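Local coordinates for SIR4-interacting protein SIF2 (Saccharomyces cerevisiae, PDB 1R5M), which acts as a transcriptional corepressor subunit of the Set3C complex and antagonizes telomeric silencing in yeast, at residues Lys44-Thr52 and Ile60-Ser68; Thr108-Trp116 and Ile123-Glu131. All blocks are in the same frame, centred on the assembly; numbering follows the deposited sequence.

Contacts 1 and 2 are the inner beta hairpins of two successive blades of the WD40 beta propeller, in repeats WD 1 and WD 2; their centres lie about 11 Å apart. Blade packs on blade directly. At one end the indole Trp116 NE1 of contact 2 donates to Thr52 O of contact 1 at 2.9 Å; at the other, Asn109 ND2 and Ser68 OG are 2.8 Å apart, a probable hydrogen bond. A third touch is Gln110 NE2 against Lys66 CG, 3.4 Å. Contact 1 supplies one bond to each of two sulfates, probably from the crystallisation liquor, from Thr52 and from Asn67; Arg71 and Arg95 also bond to sulfate.

Contact 1: Lys44-Thr52 and Ile60-Ser68; sequences KLDNIVSST and ILAYGEKNS. With SO4 (sulfate ion), chain C; SO4 (sulfate ion), chain B.
Leu45 touches the second strand with its two methyls, CD1 against Leu61 CD2 and CD2 obliquely on the Tyr63 ring. At Asp46 two waters lead to the tyrosine hydroxyl: one accepts from Asp46 N and donates to Tyr63 OH, while the other accepts from that hydroxyl and donates to both Asp46 OD2 and Glu65 OE1, a bridge that probably eases the repulsion of these carboxylates. A salt bridge from Glu65 OE2 to Arg71 probably also offsets the like charges. Asn47 OD1 lies across the extended Lys66 chain, 3.3 Å from CE; the lysine NZ bonds beyond it to Ser414 O, and Asn47 ND2 to Gln416 O. Ile48 sets CG2 beside its backbone N, and from there the methyl reaches Tyr63 CD1 at 3.4 Å. This is the first hairpin of a WD40 propeller blade, strand 50-53 being the innermost of four, and Val49 N makes a nearly straight bond to Gly64 O, 2.8 Å (N-H...O 174°). The Val49 methyl CG2 meets Lys66 CG obliquely. Ser50 O accepts from Gly64 N at 3.0 Å. Ser51 faces Tyr63 in a non-hydrogen-bonded pair whose CB atoms are 3.7 Å apart; its CB also meets Leu61 CD1, and its OG is held by Ser401 and Ser410 of the neighbouring blade. Thr52 pairs with Ala62 through two backbone bonds, N to Ala62 O at 2.9 Å and Ala62 N to Thr52 O at 3.0 Å. With OG1 anti to the backbone N (chi1 179°), the threonine hydroxyl donates to O4 of the chain C sulfate at 2.8 Å.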
ATOM      1  N   LYS A  44     -15.272 -16.572   1.729  1.00 13.61           N
ATOM      2  CA  LYS A  44     -15.850 -15.594   2.635  1.00 15.33           C
ATOM      3  C   LYS A  44     -14.959 -15.541   3.870  1.00 15.49           C
ATOM      4  O   LYS A  44     -14.660 -16.573   4.471  1.00 18.52           O
ATOM      5  CB  LYS A  44     -17.269 -16.003   3.035  1.00 18.32           C
ATOM      6  CG  LYS A  44     -17.829 -15.209   4.204  1.00 21.76           C
ATOM      7  CD  LYS A  44     -19.257 -15.623   4.536  1.00 26.07           C
ATOM      8  CE  LYS A  44     -20.230 -15.128   3.480  1.00 28.86           C
ATOM      9  NZ  LYS A  44     -20.195 -13.639   3.356  1.00 30.20           N
ATOM     10  N   LEU A  45     -14.522 -14.341   4.235  1.00 14.20           N
ATOM     11  CA  LEU A  45     -13.668 -14.166   5.408  1.00 13.57           C
ATOM     12  C   LEU A  45     -14.476 -13.534   6.526  1.00 13.72           C
ATOM     13  O   LEU A  45     -15.620 -13.133   6.323  1.00 15.49           O
ATOM     14  CB  LEU A  45     -12.507 -13.224   5.082  1.00 12.44           C
ATOM     15  CG  LEU A  45     -11.604 -13.574   3.901  1.00 13.81           C
ATOM     16  CD1 LEU A  45     -10.642 -12.425   3.638  1.00 13.61           C
ATOM     17  CD2 LEU A  45     -10.849 -14.858   4.204  1.00 14.73           C
ATOM     18  N   ASP A  46     -13.889 -13.466   7.715  1.00 13.48           N
ATOM     19  CA  ASP A  46     -14.550 -12.779   8.810  1.00 13.81           C
ATOM     20  C   ASP A  46     -14.247 -11.333   8.449  1.00 13.54           C
ATOM     21  O   ASP A  46     -13.592 -11.075   7.432  1.00 13.47           O
ATOM     22  CB  ASP A  46     -13.898 -13.103  10.159  1.00 15.46           C
ATOM     23  CG  ASP A  46     -14.190 -14.511  10.626  1.00 19.12           C
ATOM     24  OD1 ASP A  46     -15.341 -14.959  10.453  1.00 19.23           O
ATOM     25  OD2 ASP A  46     -13.274 -15.159  11.177  1.00 20.54           O
ATOM     26  N   ASN A  47     -14.712 -10.386   9.250  1.00 12.92           N
ATOM     27  CA  ASN A  47     -14.406  -8.994   8.953  1.00 13.57           C
ATOM     28  C   ASN A  47     -12.900  -8.803   9.045  1.00 13.29           C
ATOM     29  O   ASN A  47     -12.251  -9.357   9.931  1.00 14.33           O
ATOM     30  CB  ASN A  47     -15.089  -8.053   9.944  1.00 13.30           C
ATOM     31  CG  ASN A  47     -14.523  -6.644   9.891  1.00 15.13           C
ATOM     32  OD1 ASN A  47     -13.629  -6.290  10.665  1.00 14.97           O
ATOM     33  ND2 ASN A  47     -15.027  -5.836   8.961  1.00 15.03           N
ATOM     34  N   ILE A  48     -12.346  -8.036   8.116  1.00 12.65           N
ATOM     35  CA  ILE A  48     -10.918  -7.752   8.138  1.00 11.68           C
ATOM     36  C   ILE A  48     -10.724  -6.256   7.960  1.00 12.34           C
ATOM     37  O   ILE A  48     -11.535  -5.584   7.324  1.00 12.84           O
ATOM     38  CB  ILE A  48     -10.139  -8.503   7.026  1.00 11.89           C
ATOM     39  CG1 ILE A  48     -10.638  -8.085   5.641  1.00 10.52           C
ATOM     40  CG2 ILE A  48     -10.271 -10.010   7.228  1.00 12.95           C
ATOM     41  CD1 ILE A  48      -9.732  -8.551   4.515  1.00 11.53           C
ATOM     42  N   VAL A  49      -9.653  -5.733   8.544  1.00 10.74           N
ATOM     43  CA  VAL A  49      -9.353  -4.312   8.454  1.00 11.47           C
ATOM     44  C   VAL A  49      -8.563  -4.036   7.179  1.00 12.21           C
ATOM     45  O   VAL A  49      -8.844  -3.081   6.453  1.00 14.60           O
ATOM     46  CB  VAL A  49      -8.545  -3.856   9.683  1.00 11.33           C
ATOM     47  CG1 VAL A  49      -8.172  -2.394   9.547  1.00 12.85           C
ATOM     48  CG2 VAL A  49      -9.370  -4.074  10.948  1.00 12.90           C
ATOM     49  N   SER A  50      -7.571  -4.881   6.922  1.00 11.85           N
ATOM     50  CA  SER A  50      -6.739  -4.776   5.728  1.00 11.67           C
ATOM     51  C   SER A  50      -6.077  -6.133   5.541  1.00 10.27           C
ATOM     52  O   SER A  50      -6.157  -6.994   6.417  1.00  9.39           O
ATOM     53  CB  SER A  50      -5.666  -3.697   5.901  1.00 13.35           C
ATOM     54  OG  SER A  50      -4.690  -4.097   6.847  1.00 15.79           O
ATOM     55  N   SER A  51      -5.431  -6.334   4.401  1.00  9.13           N
ATOM     56  CA  SER A  51      -4.770  -7.603   4.153  1.00  9.32           C
ATOM     57  C   SER A  51      -3.646  -7.427   3.151  1.00  9.07           C
ATOM     58  O   SER A  51      -3.563  -6.410   2.465  1.00 10.94           O
ATOM     59  CB  SER A  51      -5.776  -8.645   3.640  1.00 11.43           C
ATOM     60  OG  SER A  51      -6.244  -8.327   2.339  1.00 11.59           O
ATOM     61  N   THR A  52      -2.765  -8.416   3.097  1.00  8.67           N
ATOM     62  CA  THR A  52      -1.654  -8.389   2.168  1.00  8.56           C
ATOM     63  C   THR A  52      -1.219  -9.828   1.895  1.00  8.50           C
ATOM     64  O   THR A  52      -1.003 -10.616   2.817  1.00  9.92           O
ATOM     65  CB  THR A  52      -0.479  -7.535   2.721  1.00  9.42           C
ATOM     66  OG1 THR A  52       0.607  -7.553   1.787  1.00 10.20           O
ATOM     67  CG2 THR A  52      -0.014  -8.050   4.075  1.00 10.15           C
ATOM     68  N   ILE A  60      -1.017 -17.800   0.098  1.00 11.87           N
ATOM     69  CA  ILE A  60      -0.972 -17.281   1.461  1.00 12.58           C
ATOM     70  C   ILE A  60      -1.382 -15.822   1.614  1.00 11.20           C
ATOM     71  O   ILE A  60      -0.839 -14.930   0.962  1.00 11.08           O
ATOM     72  CB  ILE A  60       0.433 -17.480   2.066  1.00 13.34           C
ATOM     73  CG1 ILE A  60       0.779 -18.972   2.078  1.00 16.25           C
ATOM     74  CG2 ILE A  60       0.485 -16.907   3.479  1.00 13.34           C
ATOM     75  CD1 ILE A  60       2.154 -19.288   2.632  1.00 19.22           C
ATOM     76  N   LEU A  61      -2.345 -15.602   2.502  1.00 11.90           N
ATOM     77  CA  LEU A  61      -2.880 -14.278   2.786  1.00 10.79           C
ATOM     78  C   LEU A  61      -2.723 -13.928   4.263  1.00 10.96           C
ATOM     79  O   LEU A  61      -2.931 -14.771   5.138  1.00 12.58           O
ATOM     80  CB  LEU A  61      -4.374 -14.235   2.421  1.00 12.07           C
ATOM     81  CG  LEU A  61      -5.178 -12.977   2.771  1.00 12.03           C
ATOM     82  CD1 LEU A  61      -4.660 -11.798   1.965  1.00 12.68           C
ATOM     83  CD2 LEU A  61      -6.661 -13.207   2.472  1.00 13.53           C
ATOM     84  N   ALA A  62      -2.337 -12.688   4.534  1.00 10.24           N
ATOM     85  CA  ALA A  62      -2.219 -12.213   5.906  1.00 10.44           C
ATOM     86  C   ALA A  62      -3.290 -11.141   6.054  1.00  9.72           C
ATOM     87  O   ALA A  62      -3.413 -10.270   5.196  1.00 10.87           O
ATOM     88  CB  ALA A  62      -0.846 -11.606   6.153  1.00 10.54           C
ATOM     89  N   TYR A  63      -4.082 -11.203   7.115  1.00  9.50           N
ATOM     90  CA  TYR A  63      -5.092 -10.173   7.289  1.00 10.03           C
ATOM     91  C   TYR A  63      -5.212  -9.720   8.733  1.00  9.84           C
ATOM     92  O   TYR A  63      -5.041 -10.503   9.666  1.00 10.84           O
ATOM     93  CB  TYR A  63      -6.450 -10.638   6.734  1.00 11.46           C
ATOM     94  CG  TYR A  63      -7.071 -11.854   7.384  1.00 12.24           C
ATOM     95  CD1 TYR A  63      -7.680 -11.765   8.633  1.00 14.79           C
ATOM     96  CD2 TYR A  63      -7.106 -13.080   6.720  1.00 13.32           C
ATOM     97  CE1 TYR A  63      -8.322 -12.861   9.203  1.00 17.24           C
ATOM     98  CE2 TYR A  63      -7.747 -14.187   7.284  1.00 15.92           C
ATOM     99  CZ  TYR A  63      -8.354 -14.063   8.524  1.00 16.41           C
ATOM    100  OH  TYR A  63      -9.017 -15.136   9.077  1.00 19.52           O
ATOM    101  N   GLY A  64      -5.472  -8.431   8.907  1.00  9.60           N
ATOM    102  CA  GLY A  64      -5.606  -7.884  10.243  1.00 10.26           C
ATOM    103  C   GLY A  64      -7.053  -7.799  10.670  1.00 11.05           C
ATOM    104  O   GLY A  64      -7.937  -7.553   9.845  1.00 12.18           O
ATOM    105  N   GLU A  65      -7.302  -7.997  11.959  1.00 11.71           N
ATOM    106  CA  GLU A  65      -8.660  -7.941  12.479  1.00 12.19           C
ATOM    107  C   GLU A  65      -8.752  -6.887  13.569  1.00 13.15           C
ATOM    108  O   GLU A  65      -7.742  -6.336  14.005  1.00 12.29           O
ATOM    109  CB  GLU A  65      -9.082  -9.312  13.005  1.00 13.38           C
ATOM    110  CG  GLU A  65      -9.013 -10.398  11.937  1.00 14.77           C
ATOM    111  CD  GLU A  65      -9.285 -11.782  12.486  1.00 18.36           C
ATOM    112  OE1 GLU A  65     -10.439 -12.056  12.871  1.00 20.62           O
ATOM    113  OE2 GLU A  65      -8.336 -12.591  12.537  1.00 23.09           O
ATOM    114  N   LYS A  66      -9.968  -6.606  14.015  1.00 13.21           N
ATOM    115  CA  LYS A  66     -10.168  -5.576  15.019  1.00 12.40           C
ATOM    116  C   LYS A  66      -9.814  -5.944  16.455  1.00 12.54           C
ATOM    117  O   LYS A  66      -9.462  -5.064  17.239  1.00 13.86           O
ATOM    118  CB  LYS A  66     -11.614  -5.075  14.943  1.00 12.18           C
ATOM    119  CG  LYS A  66     -11.945  -4.454  13.587  1.00 12.07           C
ATOM    120  CD  LYS A  66     -13.386  -3.965  13.489  1.00 13.46           C
ATOM    121  CE  LYS A  66     -13.642  -3.331  12.122  1.00 14.20           C
ATOM    122  NZ  LYS A  66     -15.068  -2.926  11.933  1.00 15.94           N
ATOM    123  N   ASN A  67      -9.875  -7.228  16.797  1.00 13.09           N
ATOM    124  CA  ASN A  67      -9.579  -7.647  18.164  1.00 13.49           C
ATOM    125  C   ASN A  67      -8.102  -7.889  18.484  1.00 12.64           C
ATOM    126  O   ASN A  67      -7.739  -8.939  19.015  1.00 13.54           O
ATOM    127  CB  ASN A  67     -10.392  -8.896  18.522  1.00 14.70           C
ATOM    128  CG  ASN A  67     -10.356  -9.202  20.010  1.00 17.02           C
ATOM    129  OD1 ASN A  67     -10.443  -8.296  20.838  1.00 19.72           O
ATOM    130  ND2 ASN A  67     -10.238 -10.479  20.353  1.00 19.78           N
ATOM    131  N   SER A  68      -7.259  -6.914  18.155  1.00 12.33           N
ATOM    132  CA  SER A  68      -5.827  -6.996  18.450  1.00 12.29           C
ATOM    133  C   SER A  68      -5.207  -8.305  17.965  1.00 12.55           C
ATOM    134  O   SER A  68      -4.385  -8.916  18.654  1.00 13.34           O
ATOM    135  CB  SER A  68      -5.621  -6.846  19.964  1.00 12.25           C
ATOM    136  OG  SER A  68      -4.302  -6.429  20.283  1.00 11.42           O
TER
HETATM  137  S   SO4 C1002      -0.329  -4.768  -0.607  0.77 22.15           S
HETATM  138  O1  SO4 C1002       0.508  -3.927  -1.486  0.60 21.38           O
HETATM  139  O2  SO4 C1002      -0.304  -4.232   0.767  0.47 22.08           O
HETATM  140  O3  SO4 C1002      -1.720  -4.763  -1.108  1.00 21.50           O
HETATM  141  O4  SO4 C1002       0.203  -6.142  -0.592  0.95 22.52           O
HETATM  142  S   SO4 B1001     -10.335 -13.874  18.046  0.98 25.04           S
HETATM  143  O1  SO4 B1001      -9.813 -12.732  18.818  0.93 27.25           O
HETATM  144  O2  SO4 B1001     -11.691 -14.209  18.522  0.73 27.55           O
HETATM  145  O3  SO4 B1001     -10.384 -13.521  16.615  0.70 27.66           O
HETATM  146  O4  SO4 B1001      -9.454 -15.044  18.224  0.75 27.30           O
HETATM  147  O   HOH W   1     -11.609 -15.410   7.853  1.00 21.87           O
HETATM  148  O   HOH W   2     -10.646 -14.656  11.444  1.00 22.13           O
HETATM  149  O   HOH W   3     -12.421  -7.685  12.740  1.00 13.69           O
HETATM  150  O   HOH W   4     -12.654 -10.467  12.294  1.00 16.48           O

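Contact 2: Thr108-Trp116 and Ile123-Glu131; sequences TNQVTCLAW and IVTGVENGE
Trp116 and Ile123 meet where the two inner strands of the WD 2 blade are joined, an antiparallel hairpin of the WD40 propeller containing a classic beta bulge. The backbone ladder is regular from Ala115 and Val124, which exchange two bonds, to Gly126 N, which donates to Cys113 O at 2.9 Å. There the register slips by one residue: Thr112 and Cys113 both face Gly126, whose carbonyl takes a 2.8 Å bond from Thr112 N and a weak one from Cys113 N. Past the bulge, Glu128 N donates to Gln110 O.

Apolar packing lies on the face of Val111, Leu114 and Trp116. Ile123 carries its CG1 anti to the backbone N (chi1 -178°), which extends CD1 over the indole: the methyl sits 3.9 Å from the centroid of the five-membered ring, 14° off its normal, a CH-pi contact, while CB lies over the same ring system near CE3. Leu114 CD2 approaches Thr125 CG2 obliquely, and Val111 CG2 approaches Val127 CG1.

Among the polar groups, Thr125 OG1 is hydrogen-bonded to Trp135 NE1 and His96 NE2, and His96 ND1 to Glu131 OE1, resembling the Trp-Ser/Thr-His-Asp network of WD repeats with glutamate for aspartate. At the type I turn Val127-Gly130, Glu128, extended beyond CG, reaches the 108-110 backbone, where OE2, through its anti lone pair, accepts a nearly straight 2.8 Å bond from Gln110 N; Thr108 OG1 lies 3.0 Å from the same oxygen. Glu128 CG also packs on Thr112 CG2. Asn129 OD1 takes Glu131 N in an Asx turn. Asn109 ND2 bonds to Ser68 of the preceding blade, and its OD1 accepts from Asn129 N at 2.9 Å, the nitrogen almost in line with the amide carbonyl but the N-H bent, 140° at the hydrogen.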
ATOM      1  N   THR A 108     -10.003   0.049  22.149  1.00 27.50           N
ATOM      2  CA  THR A 108      -9.843  -0.701  20.908  1.00 26.62           C
ATOM      3  C   THR A 108      -8.374  -0.770  20.497  1.00 24.16           C
ATOM      4  O   THR A 108      -7.629   0.199  20.660  1.00 25.63           O
ATOM      5  CB  THR A 108     -10.641  -0.054  19.756  1.00 28.53           C
ATOM      6  OG1 THR A 108     -10.543  -0.874  18.586  1.00 32.72           O
ATOM      7  CG2 THR A 108     -10.093   1.331  19.436  1.00 29.81           C
ATOM      8  N   ASN A 109      -7.965  -1.919  19.969  1.00 21.32           N
ATOM      9  CA  ASN A 109      -6.590  -2.115  19.522  1.00 18.27           C
ATOM     10  C   ASN A 109      -6.605  -2.970  18.259  1.00 16.82           C
ATOM     11  O   ASN A 109      -6.232  -4.139  18.279  1.00 16.42           O
ATOM     12  CB  ASN A 109      -5.763  -2.804  20.617  1.00 18.45           C
ATOM     13  CG  ASN A 109      -4.260  -2.661  20.396  1.00 16.39           C
ATOM     14  OD1 ASN A 109      -3.765  -1.568  20.109  1.00 13.94           O
ATOM     15  ND2 ASN A 109      -3.527  -3.764  20.548  1.00 16.32           N
ATOM     16  N   GLN A 110      -7.044  -2.373  17.157  1.00 15.32           N
ATOM     17  CA  GLN A 110      -7.114  -3.085  15.887  1.00 14.08           C
ATOM     18  C   GLN A 110      -5.736  -3.187  15.245  1.00 12.82           C
ATOM     19  O   GLN A 110      -4.837  -2.406  15.554  1.00 13.17           O
ATOM     20  CB  GLN A 110      -8.041  -2.349  14.910  1.00 15.86           C
ATOM     21  CG  GLN A 110      -9.399  -1.940  15.473  1.00 19.06           C
ATOM     22  CD  GLN A 110     -10.311  -1.329  14.417  1.00 20.98           C
ATOM     23  OE1 GLN A 110      -9.855  -0.889  13.360  1.00 21.83           O
ATOM     24  NE2 GLN A 110     -11.610  -1.291  14.707  1.00 21.83           N
ATOM     25  N   VAL A 111      -5.572  -4.169  14.367  1.00 13.00           N
ATOM     26  CA  VAL A 111      -4.324  -4.308  13.629  1.00 12.32           C
ATOM     27  C   VAL A 111      -4.490  -3.264  12.527  1.00 13.66           C
ATOM     28  O   VAL A 111      -5.479  -3.286  11.787  1.00 16.59           O
ATOM     29  CB  VAL A 111      -4.177  -5.713  13.025  1.00 13.14           C
ATOM     30  CG1 VAL A 111      -3.023  -5.737  12.034  1.00 12.92           C
ATOM     31  CG2 VAL A 111      -3.930  -6.726  14.135  1.00 14.26           C
ATOM     32  N   THR A 112      -3.540  -2.342  12.428  1.00 11.82           N
ATOM     33  CA  THR A 112      -3.622  -1.255  11.456  1.00 12.55           C
ATOM     34  C   THR A 112      -2.648  -1.340  10.290  1.00 13.35           C
ATOM     35  O   THR A 112      -2.730  -0.545   9.346  1.00 13.86           O
ATOM     36  CB  THR A 112      -3.379   0.094  12.141  1.00 12.87           C
ATOM     37  OG1 THR A 112      -2.065   0.099  12.716  1.00 13.64           O
ATOM     38  CG2 THR A 112      -4.407   0.331  13.241  1.00 15.02           C
ATOM     39  N   CYS A 113      -1.728  -2.293  10.349  1.00 12.15           N
ATOM     40  CA  CYS A 113      -0.732  -2.405   9.294  1.00 11.91           C
ATOM     41  C   CYS A 113      -0.099  -3.789   9.266  1.00 10.41           C
ATOM     42  O   CYS A 113       0.142  -4.391  10.312  1.00 10.20           O
ATOM     43  CB  CYS A 113       0.348  -1.336   9.530  1.00 12.77           C
ATOM     44  SG  CYS A 113       1.612  -1.144   8.241  1.00 16.15           S
ATOM     45  N   LEU A 114       0.136  -4.300   8.059  1.00  9.29           N
ATOM     46  CA  LEU A 114       0.791  -5.593   7.874  1.00  9.23           C
ATOM     47  C   LEU A 114       1.764  -5.435   6.713  1.00 10.49           C
ATOM     48  O   LEU A 114       1.435  -4.806   5.704  1.00 11.02           O
ATOM     49  CB  LEU A 114      -0.211  -6.703   7.541  1.00 11.09           C
ATOM     50  CG  LEU A 114      -1.299  -6.982   8.581  1.00 11.28           C
ATOM     51  CD1 LEU A 114      -2.515  -6.135   8.257  1.00 14.36           C
ATOM     52  CD2 LEU A 114      -1.669  -8.457   8.567  1.00 13.42           C
ATOM     53  N   ALA A 115       2.959  -6.001   6.853  1.00  9.45           N
ATOM     54  CA  ALA A 115       3.956  -5.893   5.796  1.00  9.40           C
ATOM     55  C   ALA A 115       4.873  -7.105   5.723  1.00 10.56           C
ATOM     56  O   ALA A 115       5.633  -7.370   6.653  1.00  9.36           O
ATOM     57  CB  ALA A 115       4.796  -4.629   5.997  1.00 10.81           C
ATOM     58  N   TRP A 116       4.786  -7.838   4.618  1.00  9.59           N
ATOM     59  CA  TRP A 116       5.644  -9.000   4.390  1.00  9.65           C
ATOM     60  C   TRP A 116       7.026  -8.518   3.972  1.00  9.50           C
ATOM     61  O   TRP A 116       7.163  -7.463   3.351  1.00 10.27           O
ATOM     62  CB  TRP A 116       5.130  -9.862   3.229  1.00  9.32           C
ATOM     63  CG  TRP A 116       3.903 -10.656   3.481  1.00  9.78           C
ATOM     64  CD1 TRP A 116       2.633 -10.364   3.064  1.00 10.61           C
ATOM     65  CD2 TRP A 116       3.826 -11.916   4.152  1.00  9.45           C
ATOM     66  NE1 TRP A 116       1.773 -11.371   3.430  1.00  9.14           N
ATOM     67  CE2 TRP A 116       2.478 -12.336   4.101  1.00 10.91           C
ATOM     68  CE3 TRP A 116       4.766 -12.732   4.793  1.00 11.27           C
ATOM     69  CZ2 TRP A 116       2.047 -13.538   4.668  1.00 10.81           C
ATOM     70  CZ3 TRP A 116       4.337 -13.930   5.357  1.00 11.00           C
ATOM     71  CH2 TRP A 116       2.988 -14.320   5.290  1.00 11.54           C
ATOM     72  N   ILE A 123       6.955 -11.333   8.427  1.00  9.27           N
ATOM     73  CA  ILE A 123       5.911 -10.323   8.319  1.00  9.65           C
ATOM     74  C   ILE A 123       5.834  -9.497   9.596  1.00 10.14           C
ATOM     75  O   ILE A 123       6.032 -10.016  10.695  1.00  9.96           O
ATOM     76  CB  ILE A 123       4.525 -10.977   8.015  1.00  8.73           C
ATOM     77  CG1 ILE A 123       3.458  -9.887   7.855  1.00  9.63           C
ATOM     78  CG2 ILE A 123       4.138 -11.957   9.117  1.00 10.04           C
ATOM     79  CD1 ILE A 123       2.121 -10.403   7.335  1.00 10.60           C
ATOM     80  N   VAL A 124       5.588  -8.201   9.439  1.00  9.48           N
ATOM     81  CA  VAL A 124       5.450  -7.296  10.574  1.00  8.73           C
ATOM     82  C   VAL A 124       3.982  -6.908  10.688  1.00  9.93           C
ATOM     83  O   VAL A 124       3.321  -6.650   9.680  1.00 11.18           O
ATOM     84  CB  VAL A 124       6.266  -5.988  10.377  1.00  9.54           C
ATOM     85  CG1 VAL A 124       5.879  -4.959  11.442  1.00  9.98           C
ATOM     86  CG2 VAL A 124       7.756  -6.280  10.459  1.00 10.87           C
ATOM     87  N   THR A 125       3.471  -6.889  11.914  1.00  8.52           N
ATOM     88  CA  THR A 125       2.096  -6.472  12.157  1.00  9.44           C
ATOM     89  C   THR A 125       2.159  -5.311  13.145  1.00  9.75           C
ATOM     90  O   THR A 125       2.983  -5.311  14.068  1.00 10.21           O
ATOM     91  CB  THR A 125       1.222  -7.615  12.746  1.00  9.94           C
ATOM     92  OG1 THR A 125       1.811  -8.120  13.951  1.00 10.34           O
ATOM     93  CG2 THR A 125       1.074  -8.744  11.732  1.00 11.07           C
ATOM     94  N   GLY A 126       1.316  -4.306  12.921  1.00  9.72           N
ATOM     95  CA  GLY A 126       1.272  -3.147  13.797  1.00  9.71           C
ATOM     96  C   GLY A 126      -0.147  -2.925  14.286  1.00 10.50           C
ATOM     97  O   GLY A 126      -1.102  -3.189  13.554  1.00 10.63           O
ATOM     98  N   VAL A 127      -0.292  -2.441  15.516  1.00 10.10           N
ATOM     99  CA  VAL A 127      -1.614  -2.200  16.091  1.00 11.10           C
ATOM    100  C   VAL A 127      -1.837  -0.741  16.472  1.00 11.10           C
ATOM    101  O   VAL A 127      -0.921   0.079  16.423  1.00 11.01           O
ATOM    102  CB  VAL A 127      -1.858  -3.084  17.341  1.00 11.12           C
ATOM    103  CG1 VAL A 127      -1.947  -4.540  16.929  1.00 12.26           C
ATOM    104  CG2 VAL A 127      -0.731  -2.887  18.362  1.00 12.93           C
ATOM    105  N   GLU A 128      -3.073  -0.424  16.849  1.00 12.11           N
ATOM    106  CA  GLU A 128      -3.426   0.934  17.229  1.00 12.60           C
ATOM    107  C   GLU A 128      -2.570   1.546  18.331  1.00 12.26           C
ATOM    108  O   GLU A 128      -2.315   2.748  18.306  1.00 12.31           O
ATOM    109  CB  GLU A 128      -4.887   1.008  17.669  1.00 16.22           C
ATOM    110  CG  GLU A 128      -5.901   0.804  16.575  1.00 20.71           C
ATOM    111  CD  GLU A 128      -7.299   1.129  17.056  1.00 21.89           C
ATOM    112  OE1 GLU A 128      -7.616   2.331  17.195  1.00 26.41           O
ATOM    113  OE2 GLU A 128      -8.071   0.187  17.314  1.00 23.37           O
ATOM    114  N   ASN A 129      -2.135   0.748  19.306  1.00 11.43           N
ATOM    115  CA  ASN A 129      -1.336   1.330  20.380  1.00 12.04           C
ATOM    116  C   ASN A 129       0.109   1.615  19.991  1.00 11.59           C
ATOM    117  O   ASN A 129       0.862   2.193  20.778  1.00 12.73           O
ATOM    118  CB  ASN A 129      -1.395   0.479  21.668  1.00 12.39           C
ATOM    119  CG  ASN A 129      -0.650  -0.844  21.559  1.00 12.69           C
ATOM    120  OD1 ASN A 129       0.451  -0.915  21.011  1.00 13.21           O
ATOM    121  ND2 ASN A 129      -1.242  -1.895  22.116  1.00 11.92           N
ATOM    122  N   GLY A 130       0.487   1.219  18.775  1.00 10.40           N
ATOM    123  CA  GLY A 130       1.833   1.480  18.292  1.00 10.77           C
ATOM    124  C   GLY A 130       2.799   0.314  18.244  1.00  9.44           C
ATOM    125  O   GLY A 130       3.837   0.390  17.586  1.00  9.71           O
ATOM    126  N   GLU A 131       2.469  -0.771  18.933  1.00  9.29           N
ATOM    127  CA  GLU A 131       3.345  -1.932  18.957  1.00  9.14           C
ATOM    128  C   GLU A 131       3.486  -2.636  17.617  1.00  9.85           C
ATOM    129  O   GLU A 131       2.530  -2.749  16.851  1.00  9.69           O
ATOM    130  CB  GLU A 131       2.847  -2.948  19.984  1.00  9.62           C
ATOM    131  CG  GLU A 131       3.767  -4.154  20.149  1.00 10.38           C
ATOM    132  CD  GLU A 131       3.169  -5.220  21.039  1.00 12.02           C
ATOM    133  OE1 GLU A 131       2.119  -5.781  20.666  1.00 11.50           O
ATOM    134  OE2 GLU A 131       3.746  -5.497  22.112  1.00 11.99           O
TER